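Local coordinates for protein V-type ATP synthase alpha chain (Nanoarchaeum equitans Kin4-M, PDB 5BN4) that is the subunit A of a V-type ATP synthase, a P-loop-family nucleotide-binding chain that assembles with related subunits into a six-chain complex, at residues 317-322 against 354-359. Sequence-based numbering, arbitrary orientation.
Sequences VNADST and AEFYER. With ANP (phosphoaminophosphonic acid-adenylate ester), chain C.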
loop_
_atom_site.group_PDB
_atom_site.type_symbol
_atom_site.label_atom_id
_atom_site.label_comp_id
_atom_site.label_asym_id
_atom_site.label_seq_id
_atom_site.Cartn_x
_atom_site.Cartn_y
_atom_site.Cartn_z
ATOM N N VAL A 317 28.866 -7.259 -22.645
ATOM C CA VAL A 317 27.653 -6.573 -23.073
ATOM C C VAL A 317 27.081 -5.718 -21.945
ATOM O O VAL A 317 26.749 -6.228 -20.875
ATOM C CB VAL A 317 26.574 -7.573 -23.561
ATOM C CG1 VAL A 317 25.230 -6.883 -23.720
ATOM C CG2 VAL A 317 26.997 -8.226 -24.868
ATOM N N ASN A 318 26.977 -4.414 -22.190
ATOM C CA ASN A 318 26.349 -3.495 -21.248
ATOM C C ASN A 318 24.951 -3.102 -21.713
ATOM O O ASN A 318 24.786 -2.528 -22.790
ATOM C CB ASN A 318 27.207 -2.240 -21.066
ATOM C CG ASN A 318 28.607 -2.553 -20.575
ATOM O OD1 ASN A 318 29.500 -2.857 -21.366
ATOM N ND2 ASN A 318 28.807 -2.471 -19.264
ATOM N N ALA A 319 23.945 -3.413 -20.901
ATOM C CA ALA A 319 22.560 -3.115 -21.250
ATOM C C ALA A 319 21.987 -1.996 -20.385
ATOM O O ALA A 319 21.694 -2.196 -19.206
ATOM C CB ALA A 319 21.702 -4.370 -21.137
ATOM N N ASP A 320 21.822 -0.820 -20.984
ATOM C CA ASP A 320 21.361 0.357 -20.255
ATOM C C ASP A 320 20.097 0.942 -20.884
ATOM O O ASP A 320 20.174 1.645 -21.890
ATOM C CB ASP A 320 22.472 1.412 -20.217
ATOM C CG ASP A 320 22.047 2.691 -19.518
ATOM O OD1 ASP A 320 21.165 2.631 -18.635
ATOM O OD2 ASP A 320 22.603 3.759 -19.851
ATOM N N SER A 321 18.937 0.644 -20.301
ATOM C CA SER A 321 18.836 -0.258 -19.157
ATOM C C SER A 321 17.735 -1.290 -19.388
ATOM O O SER A 321 16.869 -1.104 -20.245
ATOM C CB SER A 321 18.582 0.515 -17.859
ATOM O OG SER A 321 17.246 0.976 -17.779
ATOM N N THR A 322 17.772 -2.373 -18.619
ATOM C CA THR A 322 16.878 -3.506 -18.833
ATOM C C THR A 322 15.431 -3.207 -18.448
ATOM O O THR A 322 14.505 -3.870 -18.918
ATOM C CB THR A 322 17.359 -4.752 -18.067
ATOM O OG1 THR A 322 17.361 -4.482 -16.659
ATOM C CG2 THR A 322 18.765 -5.135 -18.506
ATOM N N ALA A 354 15.390 -14.201 -18.091
ATOM C CA ALA A 354 16.271 -15.359 -18.121
ATOM C C ALA A 354 16.798 -15.609 -19.529
ATOM O O ALA A 354 17.948 -16.004 -19.703
ATOM C CB ALA A 354 15.549 -16.586 -17.600
ATOM N N GLU A 355 15.959 -15.357 -20.530
ATOM C CA GLU A 355 16.348 -15.534 -21.929
ATOM C C GLU A 355 17.506 -14.621 -22.332
ATOM O O GLU A 355 18.096 -14.786 -23.400
ATOM C CB GLU A 355 15.153 -15.297 -22.858
ATOM C CG GLU A 355 14.051 -16.341 -22.751
ATOM C CD GLU A 355 12.931 -16.116 -23.757
ATOM O OE1 GLU A 355 13.100 -15.266 -24.657
ATOM O OE2 GLU A 355 11.881 -16.785 -23.647
ATOM N N PHE A 356 17.828 -13.660 -21.472
ATOM C CA PHE A 356 18.913 -12.726 -21.737
ATOM C C PHE A 356 20.179 -13.107 -20.973
ATOM O O PHE A 356 21.220 -13.363 -21.575
ATOM C CB PHE A 356 18.476 -11.301 -21.383
ATOM C CG PHE A 356 19.550 -10.269 -21.566
ATOM C CD1 PHE A 356 20.286 -10.213 -22.737
ATOM C CD2 PHE A 356 19.813 -9.343 -20.572
ATOM C CE1 PHE A 356 21.271 -9.257 -22.909
ATOM C CE2 PHE A 356 20.798 -8.386 -20.736
ATOM C CZ PHE A 356 21.526 -8.343 -21.907
ATOM N N TYR A 357 20.080 -13.160 -19.649
ATOM C CA TYR A 357 21.248 -13.415 -18.807
ATOM C C TYR A 357 21.822 -14.827 -18.945
ATOM O O TYR A 357 23.021 -15.030 -18.759
ATOM C CB TYR A 357 20.934 -13.106 -17.342
ATOM C CG TYR A 357 20.676 -11.640 -17.081
ATOM C CD1 TYR A 357 21.725 -10.734 -17.005
ATOM C CD2 TYR A 357 19.385 -11.161 -16.912
ATOM C CE1 TYR A 357 21.497 -9.393 -16.770
ATOM C CE2 TYR A 357 19.145 -9.821 -16.674
ATOM C CZ TYR A 357 20.205 -8.941 -16.604
ATOM O OH TYR A 357 19.972 -7.605 -16.369
ATOM N N GLU A 358 20.973 -15.796 -19.275
ATOM C CA GLU A 358 21.428 -17.177 -19.435
ATOM C C GLU A 358 22.327 -17.346 -20.656
ATOM O O GLU A 358 22.986 -18.374 -20.815
ATOM C CB GLU A 358 20.240 -18.139 -19.514
ATOM C CG GLU A 358 19.522 -18.363 -18.189
ATOM C CD GLU A 358 20.359 -19.146 -17.192
ATOM O OE1 GLU A 358 21.196 -18.532 -16.497
ATOM O OE2 GLU A 358 20.177 -20.379 -17.104
ATOM N N ARG A 359 22.350 -16.335 -21.516
ATOM C CA ARG A 359 23.210 -16.357 -22.689
ATOM C C ARG A 359 24.670 -16.149 -22.302
ATOM O O ARG A 359 25.577 -16.519 -23.049
ATOM C CB ARG A 359 22.786 -15.282 -23.686
ATOM C CG ARG A 359 21.465 -15.547 -24.386
ATOM C CD ARG A 359 21.599 -15.161 -25.847
ATOM N NE ARG A 359 20.321 -14.897 -26.491
ATOM C CZ ARG A 359 20.192 -14.594 -27.778
ATOM N NH1 ARG A 359 21.266 -14.529 -28.554
ATOM N NH2 ARG A 359 18.994 -14.364 -28.289
HETATM P PG ANP C . 21.157 6.976 -16.410
HETATM O O1G ANP C . 21.792 8.168 -17.196
HETATM O O2G ANP C . 21.152 5.678 -17.331
HETATM O O3G ANP C . 19.704 7.287 -16.028
HETATM P PB ANP C . 21.811 7.449 -13.714
HETATM O O1B ANP C . 21.854 6.445 -12.526
HETATM O O2B ANP C . 20.418 8.129 -13.708
HETATM N N3B ANP C . 22.114 6.600 -15.129
HETATM P PA ANP C . 24.064 8.878 -14.516
HETATM O O1A ANP C . 24.767 7.554 -14.887
HETATM O O2A ANP C . 23.479 9.513 -15.827
HETATM O O3A ANP C . 22.906 8.499 -13.463
HETATM O "O5'" ANP C . 25.038 9.858 -13.787
HETATM C "C5'" ANP C . 24.485 10.865 -12.931
HETATM C "C4'" ANP C . 25.589 11.780 -12.450
HETATM O "O4'" ANP C . 26.517 11.085 -11.699
HETATM C "C3'" ANP C . 26.294 12.427 -13.635
HETATM O "O3'" ANP C . 26.001 13.738 -13.745
HETATM C "C2'" ANP C . 27.740 12.252 -13.374
HETATM O "O2'" ANP C . 28.465 13.438 -13.375
HETATM C "C1'" ANP C . 27.794 11.587 -12.021
HETATM N N9 ANP C . 28.785 10.514 -11.931
HETATM C C8 ANP C . 28.535 9.195 -11.984
HETATM N N7 ANP C . 29.664 8.525 -11.871
HETATM C C5 ANP C . 30.676 9.378 -11.744
HETATM C C6 ANP C . 32.051 9.242 -11.591
HETATM N N6 ANP C . 32.633 7.932 -11.549
HETATM N N1 ANP C . 32.828 10.331 -11.481
HETATM C C2 ANP C . 32.301 11.580 -11.516
HETATM N N3 ANP C . 30.964 11.751 -11.663
HETATM C C4 ANP C . 30.135 10.675 -11.777
HETATM O O HOH W 1 17.472 -6.983 -15.486
#
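F356 lays the far end of its ring against A319, with CZ 4.1 Å from A319 CB. V317 reaches the same end of the ring from its edge: its CG1 lies near the ring plane, 4.4 Å from F356 CZ. T322 adds its methyl at an oblique angle, CG2 being 4.4 Å from F356 CE2. The F356 ring thus meets three small aliphatic groups, from V317 and A319, alternate residues of the strand, and from T322 just beyond its end. Its CG is anti to the backbone N (chi1 177°), which carries the ring out from the helix to the strand. Y357 packs beside it, with F356 CD2 over the centre of one face of the tyrosine ring, 3.9 Å above the plane. F356 faces the strand residues, while Y357 reaches T322 through its OH.

The polar end of the contact is Y357 OH, which meets T322 CG2 at 3.5 Å. No direct hydrogen bond crosses between the segments. Instead a water lying in the plane of the tyrosine ring, at its edge, bridges the two hydroxyls. It donates to T322 OG1 at 2.8 Å and is hydrogen-bonded to Y357 OH at 2.7 Å. T322 OG1 is also hydrogen-bonded to A378 O of strand 370-379.

At the C-terminal end of the strand, D320 OD2 is hydrogen-bonded to T230 of the probable P-loop. A strand ending in this aspartate is consistent with the Walker B strand of P-loop proteins. The contact is buried and largely apolar, with one water-bridged polar end, inside the nucleotide-binding domain. Strand 314-320 runs parallel to both its neighbours, 244-250 and 370-379. Helix 349-357 packs against it through F356, which also touches I375 of strand 370-379 and I298 of helix 292-309.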